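Local coordinates for mandelate racemase/muconate lactonizing enzyme-like protein (Rubrobacter xylanophilus DSM 9941, PDB 3CYJ) that belongs to the enolase superfamily and holds a sodium ion among acidic side chains inside its C-terminal barrel domain, at residues 219-224 against 295-300; 258-261 against 266-269; 302-307 against 314-319. All blocks are in the same frame, centred on the assembly; numbering follows the deposited sequence.

In the fold
The N-terminal antiparallel sheet and its helices precede all three contacts, which lie in the C-terminal barrel of strands and helices. Strand 219-221 opens interaction 1, closed some 70 residues later when strand 294-296 and the loop after it face it across the barrel interior. Nested within that loop, interaction 2 closes a short turn between helix 254-261 and strand 266-269, and strand 266-269 pairs directly with strand 294-296. Interaction 3 follows in series: strand 313-319 returns beneath helix 300-306 and pairs with strand 294-296. Interaction 1 thus spans the interior, while interactions 2 and 3 pack helices on the outside of the strands.

Interaction 1 of 3, residues 219-224 against 295-300; sequences YLEEPV and SAHCAP. With NA (sodium ion), chain E.
Glu221 reaches toward His297 across the barrel interior. Its CG is anti to the backbone N (chi1 -170°) and the chain stays extended beyond it, which carries the carboxylate away from its strand. CB passes the ring of Tyr219, with CE2 of that ring 3.7 Å from Glu221 CB. CG next lies beside the amide of Gln268. At the tip the two oxygens part company: OE1 sits in plane at the edge of the Tyr219 ring and forms a salt bridge with Lys164, whereas OE2 binds the sodium ion at 2.6 Å and takes a weak hydrogen bond from Gln268. This is the interior of an enolase-superfamily barrel, where strands 190-194 and 219-221 bring acidic residues to their C-terminal ends. Glu222 OE1 binds the same sodium at 2.7 Å, and Asp194 supplies another carboxylate. His297 comes from the other wall; its ND1 is 3.9 Å from Glu221 OE2, with ring and carboxylate planes 86° apart. His297 CE1 stays 3.8 Å from the sodium, so the imidazole borders the site without ligating the ion. A glycerol molecule lies close to the same side chain. Deeper along the strands Tyr219 OH and Ser295 OG lie 3.9 Å apart and are not bonded to each other. The tyrosine hydroxyl pairs with Gln268 OE1, the serine hydroxyl with His315 ND1.

Interaction 2 of 3, residues 258-261 against 266-269; sequences HDLA and ILQA
In the beta-alpha-beta unit formed by strand 244-247, helix 254-261 and strand 266-269, Leu267 of the second strand packs against Leu260 and Ala261 of the helix segment. The unit is one step of the enolase-superfamily barrel, and the contact lies between a strand and the helix on its outer side. Leu267 carries it from the strand: CG is anti to the backbone N (chi1 180°), which stretches the side chain out toward the helix and offers one methyl to each partner. Its CD1 meets the CD2 branch of Leu260 at 3.7 Å and also comes within 4.1 Å of Leu260 CG, the two side chains crossing obliquely. Ile292 and Cys287 also touch Leu267, while Leu232 of helix 229-238 lies against Leu260, so the apolar layer continues into neighbouring helices and loops. The next strand residue, Gln268, turns to the barrel interior instead. Earlier in the helix, His258 and Asp259 serve the assembly: His258 meets the ring of His290 of a second subunit edge-to-face, and Asp259 OD2 forms a salt bridge with Arg229 of a third. Ala261 CA is 6.3 Å from Leu267 CA, and this alanine makes the looser touch, its CB resting 4.4 Å from Leu267 CD2.

Interaction 3 of 3, residues 302-307 against 314-319; sequences VSAHAC and LHLEYF
Leu316 projects from strand 313-319 against helix 300-306, and its CD2 methyl settles on the backbone where Ser303 passes into Ala304. Here the packing is close: CD2 is 3.5 Å from Ala304 N, 3.6 Å from Ser303 C and 3.7 Å from Ser303 CB. Leu316 holds CG between its backbone N and carbonyl carbon (chi1 84°), a less usual choice for leucine in a strand, and this swings the branch onto the helix. Around this point the fit slackens. Cys307 SG reaches only the root of the side chain, 4.3 Å from Leu316 CB, and Ala304 CB stays 4.5 Å from Leu316 CD2. Toward the ends of the strand the side chains leave the helix: Leu314, at the exposed end, lays its CG over one face of the His315 ring, 3.7 Å above the plane and offset toward the rim, and Tyr318, near the other end, is partly exposed. The contact belongs to the beta-alpha-beta unit of strand 294-296, helix 300-306 and strand 313-319 in the barrel. Val132 and Val134 of strand 132-137 and Ala296 of strand 294-296 also touch Leu316. Polar groups find partners to the side: Ser303 OG bonds to the carbonyl oxygens of Cys298 and Ala299 just before the helix, and Glu317 forms a salt bridge with Lys164 through OE2 and accepts a hydrogen bond from Cys298 N through OE1. What joins helix to strand here is therefore dispersion and shape, with one methyl fitted against a peptide, so the spacing probably depends on side-chain bulk more than on directional bonds.

Interaction 1 of 3, residues 219-224 against 295-300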
loop_
_atom_site.group_PDB
_atom_site.type_symbol
_atom_site.label_atom_id
_atom_site.label_comp_id
_atom_site.label_asym_id
_atom_site.label_seq_id
_atom_site.Cartn_x
_atom_site.Cartn_y
_atom_site.Cartn_z
ATOM N N TYR A 219 -22.828 -3.179 19.250
ATOM C CA TYR A 219 -21.541 -3.862 19.481
ATOM C C TYR A 219 -21.633 -5.237 18.888
ATOM O O TYR A 219 -22.583 -5.978 19.154
ATOM C CB TYR A 219 -21.328 -3.981 20.971
ATOM C CG TYR A 219 -19.957 -4.428 21.487
ATOM C CD1 TYR A 219 -19.020 -3.475 21.867
ATOM C CD2 TYR A 219 -19.658 -5.793 21.755
ATOM C CE1 TYR A 219 -17.788 -3.829 22.400
ATOM C CE2 TYR A 219 -18.418 -6.166 22.323
ATOM C CZ TYR A 219 -17.503 -5.166 22.641
ATOM O OH TYR A 219 -16.256 -5.419 23.193
ATOM N N LEU A 220 -20.656 -5.566 18.044
ATOM C CA LEU A 220 -20.609 -6.866 17.392
ATOM C C LEU A 220 -19.216 -7.442 17.633
ATOM O O LEU A 220 -18.265 -7.010 17.017
ATOM C CB LEU A 220 -20.929 -6.765 15.879
ATOM C CG LEU A 220 -20.740 -8.074 15.060
ATOM C CD1 LEU A 220 -21.393 -9.304 15.780
ATOM C CD2 LEU A 220 -21.219 -7.973 13.629
ATOM N N GLU A 221 -19.134 -8.441 18.522
ATOM C CA GLU A 221 -17.878 -9.034 18.893
ATOM C C GLU A 221 -17.567 -10.345 18.110
ATOM O O GLU A 221 -18.438 -11.214 17.932
ATOM C CB GLU A 221 -17.867 -9.300 20.386
ATOM C CG GLU A 221 -16.490 -9.685 20.854
ATOM C CD GLU A 221 -16.495 -10.189 22.299
ATOM O OE1 GLU A 221 -17.413 -9.792 23.076
ATOM O OE2 GLU A 221 -15.581 -10.993 22.639
ATOM N N GLU A 222 -16.318 -10.466 17.649
ATOM C CA GLU A 222 -15.856 -11.685 16.996
ATOM C C GLU A 222 -16.784 -12.192 15.901
ATOM O O GLU A 222 -17.139 -13.380 15.874
ATOM C CB GLU A 222 -15.617 -12.778 18.031
ATOM C CG GLU A 222 -14.316 -12.521 18.825
ATOM C CD GLU A 222 -14.079 -13.512 19.999
ATOM O OE1 GLU A 222 -14.965 -14.345 20.304
ATOM O OE2 GLU A 222 -12.998 -13.437 20.639
ATOM N N PRO A 223 -17.122 -11.300 14.947
ATOM C CA PRO A 223 -18.056 -11.753 13.924
ATOM C C PRO A 223 -17.408 -12.885 13.094
ATOM O O PRO A 223 -18.108 -13.810 12.672
ATOM C CB PRO A 223 -18.272 -10.515 13.069
ATOM C CG PRO A 223 -16.977 -9.657 13.263
ATOM C CD PRO A 223 -16.545 -9.943 14.680
ATOM N N VAL A 224 -16.103 -12.769 12.825
ATOM C CA VAL A 224 -15.377 -13.810 12.110
ATOM C C VAL A 224 -14.270 -14.316 13.015
ATOM O O VAL A 224 -14.020 -13.712 14.072
ATOM C CB VAL A 224 -14.779 -13.320 10.747
ATOM C CG1 VAL A 224 -15.886 -12.971 9.782
ATOM C CG2 VAL A 224 -13.769 -12.163 10.946
ATOM N N SER A 295 -11.602 -2.834 25.901
ATOM C CA SER A 295 -12.627 -3.454 26.728
ATOM C C SER A 295 -12.065 -4.752 27.312
ATOM O O SER A 295 -11.487 -5.590 26.565
ATOM C CB SER A 295 -13.886 -3.711 25.907
ATOM O OG SER A 295 -14.858 -4.366 26.696
ATOM N N ALA A 296 -12.141 -4.898 28.633
ATOM C CA ALA A 296 -11.611 -6.097 29.261
ATOM C C ALA A 296 -12.552 -7.283 29.140
ATOM O O ALA A 296 -13.789 -7.168 29.251
ATOM C CB ALA A 296 -11.245 -5.844 30.691
ATOM N N HIS A 297 -11.957 -8.413 28.842
ATOM C CA HIS A 297 -12.716 -9.634 28.594
ATOM C C HIS A 297 -12.537 -10.591 29.800
ATOM O O HIS A 297 -11.390 -10.822 30.231
ATOM C CB HIS A 297 -12.194 -10.229 27.282
ATOM C CG HIS A 297 -12.822 -11.521 26.894
ATOM N ND1 HIS A 297 -14.001 -11.587 26.175
ATOM C CD2 HIS A 297 -12.418 -12.804 27.089
ATOM C CE1 HIS A 297 -14.308 -12.859 25.967
ATOM N NE2 HIS A 297 -13.364 -13.616 26.512
ATOM N N CYS A 298 -13.675 -11.064 30.357
ATOM C CA CYS A 298 -13.759 -12.097 31.423
ATOM C C CYS A 298 -13.123 -11.717 32.805
ATOM O O CYS A 298 -12.546 -10.640 32.954
ATOM C CB CYS A 298 -13.233 -13.454 30.869
ATOM S SG CYS A 298 -14.492 -14.247 29.694
ATOM N N ALA A 299 -13.235 -12.618 33.800
ATOM C CA ALA A 299 -12.556 -12.482 35.122
ATOM C C ALA A 299 -12.780 -11.107 35.816
ATOM O O ALA A 299 -11.806 -10.356 36.065
ATOM C CB ALA A 299 -11.017 -12.788 35.004
ATOM N N PRO A 300 -14.054 -10.787 36.127
ATOM C CA PRO A 300 -14.362 -9.456 36.606
ATOM C C PRO A 300 -13.590 -9.103 37.856
ATOM O O PRO A 300 -13.216 -7.955 38.015
ATOM C CB PRO A 300 -15.890 -9.488 36.889
ATOM C CG PRO A 300 -16.408 -10.795 36.376
ATOM C CD PRO A 300 -15.241 -11.654 35.976
HETATM NA NA NA E . -16.081 -13.543 22.646
#

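Interaction 2 of 3, residues 258-261 against 266-269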
loop_
_atom_site.group_PDB
_atom_site.type_symbol
_atom_site.label_atom_id
_atom_site.label_comp_id
_atom_site.label_asym_id
_atom_site.label_seq_id
_atom_site.Cartn_x
_atom_site.Cartn_y
_atom_site.Cartn_z
ATOM N N HIS A 258 -1.083 -5.156 18.339
ATOM C CA HIS A 258 -0.789 -4.104 17.403
ATOM C C HIS A 258 -1.373 -4.349 15.986
ATOM O O HIS A 258 -1.824 -3.418 15.323
ATOM C CB HIS A 258 0.733 -3.915 17.325
ATOM C CG HIS A 258 1.157 -3.020 16.214
ATOM N ND1 HIS A 258 1.445 -3.498 14.954
ATOM C CD2 HIS A 258 1.277 -1.669 16.144
ATOM C CE1 HIS A 258 1.751 -2.480 14.157
ATOM N NE2 HIS A 258 1.647 -1.358 14.853
ATOM N N ASP A 259 -1.293 -5.590 15.490
ATOM C CA ASP A 259 -1.950 -5.930 14.223
ATOM C C ASP A 259 -3.473 -5.832 14.387
ATOM O O ASP A 259 -4.142 -5.236 13.562
ATOM C CB ASP A 259 -1.560 -7.322 13.741
ATOM C CG ASP A 259 -0.069 -7.408 13.254
ATOM O OD1 ASP A 259 0.530 -6.359 12.867
ATOM O OD2 ASP A 259 0.490 -8.546 13.277
ATOM N N LEU A 260 -4.021 -6.385 15.462
ATOM C CA LEU A 260 -5.484 -6.299 15.675
ATOM C C LEU A 260 -5.986 -4.855 15.771
ATOM O O LEU A 260 -7.011 -4.558 15.198
ATOM C CB LEU A 260 -5.891 -7.037 16.940
ATOM C CG LEU A 260 -7.360 -7.388 17.075
ATOM C CD1 LEU A 260 -7.797 -8.208 15.862
ATOM C CD2 LEU A 260 -7.603 -8.186 18.361
ATOM N N ALA A 261 -5.237 -3.970 16.469
ATOM C CA ALA A 261 -5.642 -2.578 16.664
ATOM C C ALA A 261 -5.899 -1.907 15.333
ATOM O O ALA A 261 -6.743 -1.041 15.238
ATOM C CB ALA A 261 -4.634 -1.793 17.479
ATOM N N ILE A 266 -12.955 -1.633 18.553
ATOM C CA ILE A 266 -12.720 -1.798 19.974
ATOM C C ILE A 266 -11.787 -2.991 20.255
ATOM O O ILE A 266 -12.043 -4.101 19.810
ATOM C CB ILE A 266 -14.060 -1.975 20.789
ATOM C CG1 ILE A 266 -15.027 -0.812 20.530
ATOM C CG2 ILE A 266 -13.767 -2.061 22.298
ATOM C CD1 ILE A 266 -16.230 -0.801 21.373
ATOM N N LEU A 267 -10.695 -2.747 20.986
ATOM C CA LEU A 267 -9.728 -3.775 21.259
ATOM C C LEU A 267 -10.051 -4.426 22.602
ATOM O O LEU A 267 -10.406 -3.732 23.563
ATOM C CB LEU A 267 -8.328 -3.185 21.259
ATOM C CG LEU A 267 -7.150 -4.155 21.545
ATOM C CD1 LEU A 267 -7.158 -5.253 20.558
ATOM C CD2 LEU A 267 -5.836 -3.517 21.364
ATOM N N GLN A 268 -9.941 -5.752 22.666
ATOM C CA GLN A 268 -10.206 -6.467 23.888
ATOM C C GLN A 268 -8.989 -7.236 24.297
ATOM O O GLN A 268 -8.231 -7.686 23.451
ATOM C CB GLN A 268 -11.307 -7.490 23.682
ATOM C CG GLN A 268 -12.577 -6.918 23.143
ATOM C CD GLN A 268 -13.582 -7.987 22.814
ATOM O OE1 GLN A 268 -14.754 -7.759 22.928
ATOM N NE2 GLN A 268 -13.124 -9.149 22.368
ATOM N N ALA A 269 -8.802 -7.402 25.609
ATOM C CA ALA A 269 -7.873 -8.396 26.104
ATOM C C ALA A 269 -8.387 -8.967 27.440
ATOM O O ALA A 269 -9.295 -8.430 28.066
ATOM C CB ALA A 269 -6.424 -7.845 26.175
#

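Interaction 3 of 3, residues 302-307 against 314-319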
loop_
_atom_site.group_PDB
_atom_site.type_symbol
_atom_site.label_atom_id
_atom_site.label_comp_id
_atom_site.label_asym_id
_atom_site.label_seq_id
_atom_site.Cartn_x
_atom_site.Cartn_y
_atom_site.Cartn_z
ATOM N N VAL A 302 -10.451 -9.859 39.067
ATOM C CA VAL A 302 -9.136 -9.247 38.797
ATOM C C VAL A 302 -9.264 -7.949 37.964
ATOM O O VAL A 302 -8.579 -6.979 38.209
ATOM C CB VAL A 302 -8.165 -10.130 38.037
ATOM C CG1 VAL A 302 -6.827 -9.449 38.102
ATOM C CG2 VAL A 302 -8.074 -11.504 38.660
ATOM N N SER A 303 -10.149 -7.961 36.979
ATOM C CA SER A 303 -10.239 -6.871 36.041
ATOM C C SER A 303 -10.680 -5.551 36.724
ATOM O O SER A 303 -10.196 -4.493 36.339
ATOM C CB SER A 303 -11.186 -7.247 34.889
ATOM O OG SER A 303 -10.661 -8.338 34.160
ATOM N N ALA A 304 -11.562 -5.622 37.735
ATOM C CA ALA A 304 -11.944 -4.451 38.520
ATOM C C ALA A 304 -10.729 -3.669 39.059
ATOM O O ALA A 304 -10.731 -2.418 39.052
ATOM C CB ALA A 304 -12.881 -4.839 39.649
ATOM N N HIS A 305 -9.662 -4.362 39.463
ATOM C CA HIS A 305 -8.468 -3.619 39.867
ATOM C C HIS A 305 -7.584 -3.210 38.700
ATOM O O HIS A 305 -7.189 -2.023 38.575
ATOM C CB HIS A 305 -7.665 -4.388 40.895
ATOM C CG HIS A 305 -8.342 -4.469 42.227
ATOM N ND1 HIS A 305 -8.064 -3.590 43.257
ATOM C CD2 HIS A 305 -9.331 -5.280 42.676
ATOM C CE1 HIS A 305 -8.842 -3.874 44.287
ATOM N NE2 HIS A 305 -9.620 -4.892 43.958
ATOM N N ALA A 306 -7.293 -4.196 37.840
ATOM C CA ALA A 306 -6.344 -4.032 36.736
ATOM C C ALA A 306 -6.792 -2.911 35.801
ATOM O O ALA A 306 -5.982 -2.087 35.380
ATOM C CB ALA A 306 -6.151 -5.366 35.980
ATOM N N CYS A 307 -8.090 -2.853 35.534
ATOM C CA CYS A 307 -8.642 -1.891 34.591
ATOM C C CYS A 307 -8.646 -0.451 35.097
ATOM O O CYS A 307 -8.885 0.470 34.316
ATOM C CB CYS A 307 -10.052 -2.306 34.234
ATOM S SG CYS A 307 -10.120 -3.586 32.975
ATOM N N LEU A 314 -13.122 1.455 28.048
ATOM C CA LEU A 314 -14.524 1.736 27.800
ATOM C C LEU A 314 -15.357 1.027 28.871
ATOM O O LEU A 314 -16.245 1.630 29.484
ATOM C CB LEU A 314 -14.934 1.187 26.442
ATOM C CG LEU A 314 -16.287 1.617 25.889
ATOM C CD1 LEU A 314 -16.416 3.123 25.912
ATOM C CD2 LEU A 314 -16.463 1.068 24.477
ATOM N N HIS A 315 -15.106 -0.272 29.042
ATOM C CA HIS A 315 -15.829 -1.094 30.028
ATOM C C HIS A 315 -15.165 -2.437 30.197
ATOM O O HIS A 315 -14.264 -2.836 29.418
ATOM C CB HIS A 315 -17.303 -1.319 29.668
ATOM C CG HIS A 315 -17.570 -1.563 28.213
ATOM N ND1 HIS A 315 -16.917 -2.532 27.478
ATOM C CD2 HIS A 315 -18.480 -1.002 27.369
ATOM C CE1 HIS A 315 -17.394 -2.545 26.242
ATOM N NE2 HIS A 315 -18.336 -1.618 26.150
ATOM N N LEU A 316 -15.634 -3.144 31.224
ATOM C CA LEU A 316 -15.153 -4.493 31.495
ATOM C C LEU A 316 -16.354 -5.414 31.466
ATOM O O LEU A 316 -17.494 -4.994 31.771
ATOM C CB LEU A 316 -14.329 -4.572 32.805
ATOM C CG LEU A 316 -14.953 -4.740 34.213
ATOM C CD1 LEU A 316 -15.888 -5.986 34.448
ATOM C CD2 LEU A 316 -13.871 -4.721 35.292
ATOM N N GLU A 317 -16.103 -6.650 31.055
ATOM C CA GLU A 317 -17.130 -7.671 30.917
ATOM C C GLU A 317 -17.401 -8.336 32.270
ATOM O O GLU A 317 -16.500 -8.967 32.878
ATOM C CB GLU A 317 -16.684 -8.759 29.946
ATOM C CG GLU A 317 -17.685 -9.874 29.821
ATOM C CD GLU A 317 -17.199 -10.981 28.945
ATOM O OE1 GLU A 317 -15.966 -11.252 28.925
ATOM O OE2 GLU A 317 -18.066 -11.569 28.280
ATOM N N TYR A 318 -18.636 -8.177 32.720
ATOM C CA TYR A 318 -19.098 -8.855 33.930
ATOM C C TYR A 318 -19.620 -10.211 33.513
ATOM O O TYR A 318 -20.824 -10.381 33.297
ATOM C CB TYR A 318 -20.236 -8.035 34.599
ATOM C CG TYR A 318 -20.602 -8.539 35.940
ATOM C CD1 TYR A 318 -19.738 -8.360 37.051
ATOM C CD2 TYR A 318 -21.784 -9.250 36.117
ATOM C CE1 TYR A 318 -20.072 -8.877 38.320
ATOM C CE2 TYR A 318 -22.121 -9.783 37.368
ATOM C CZ TYR A 318 -21.264 -9.578 38.462
ATOM O OH TYR A 318 -21.612 -10.111 39.691
ATOM N N PHE A 319 -18.708 -11.159 33.342
ATOM C CA PHE A 319 -19.062 -12.427 32.689
ATOM C C PHE A 319 -19.753 -13.382 33.645
ATOM O O PHE A 319 -19.219 -13.700 34.713
ATOM C CB PHE A 319 -17.815 -13.100 32.090
ATOM C CG PHE A 319 -18.143 -14.339 31.266
ATOM C CD1 PHE A 319 -19.112 -14.281 30.261
ATOM C CD2 PHE A 319 -17.503 -15.523 31.496
ATOM C CE1 PHE A 319 -19.431 -15.382 29.484
ATOM C CE2 PHE A 319 -17.795 -16.670 30.707
ATOM C CZ PHE A 319 -18.766 -16.590 29.705
#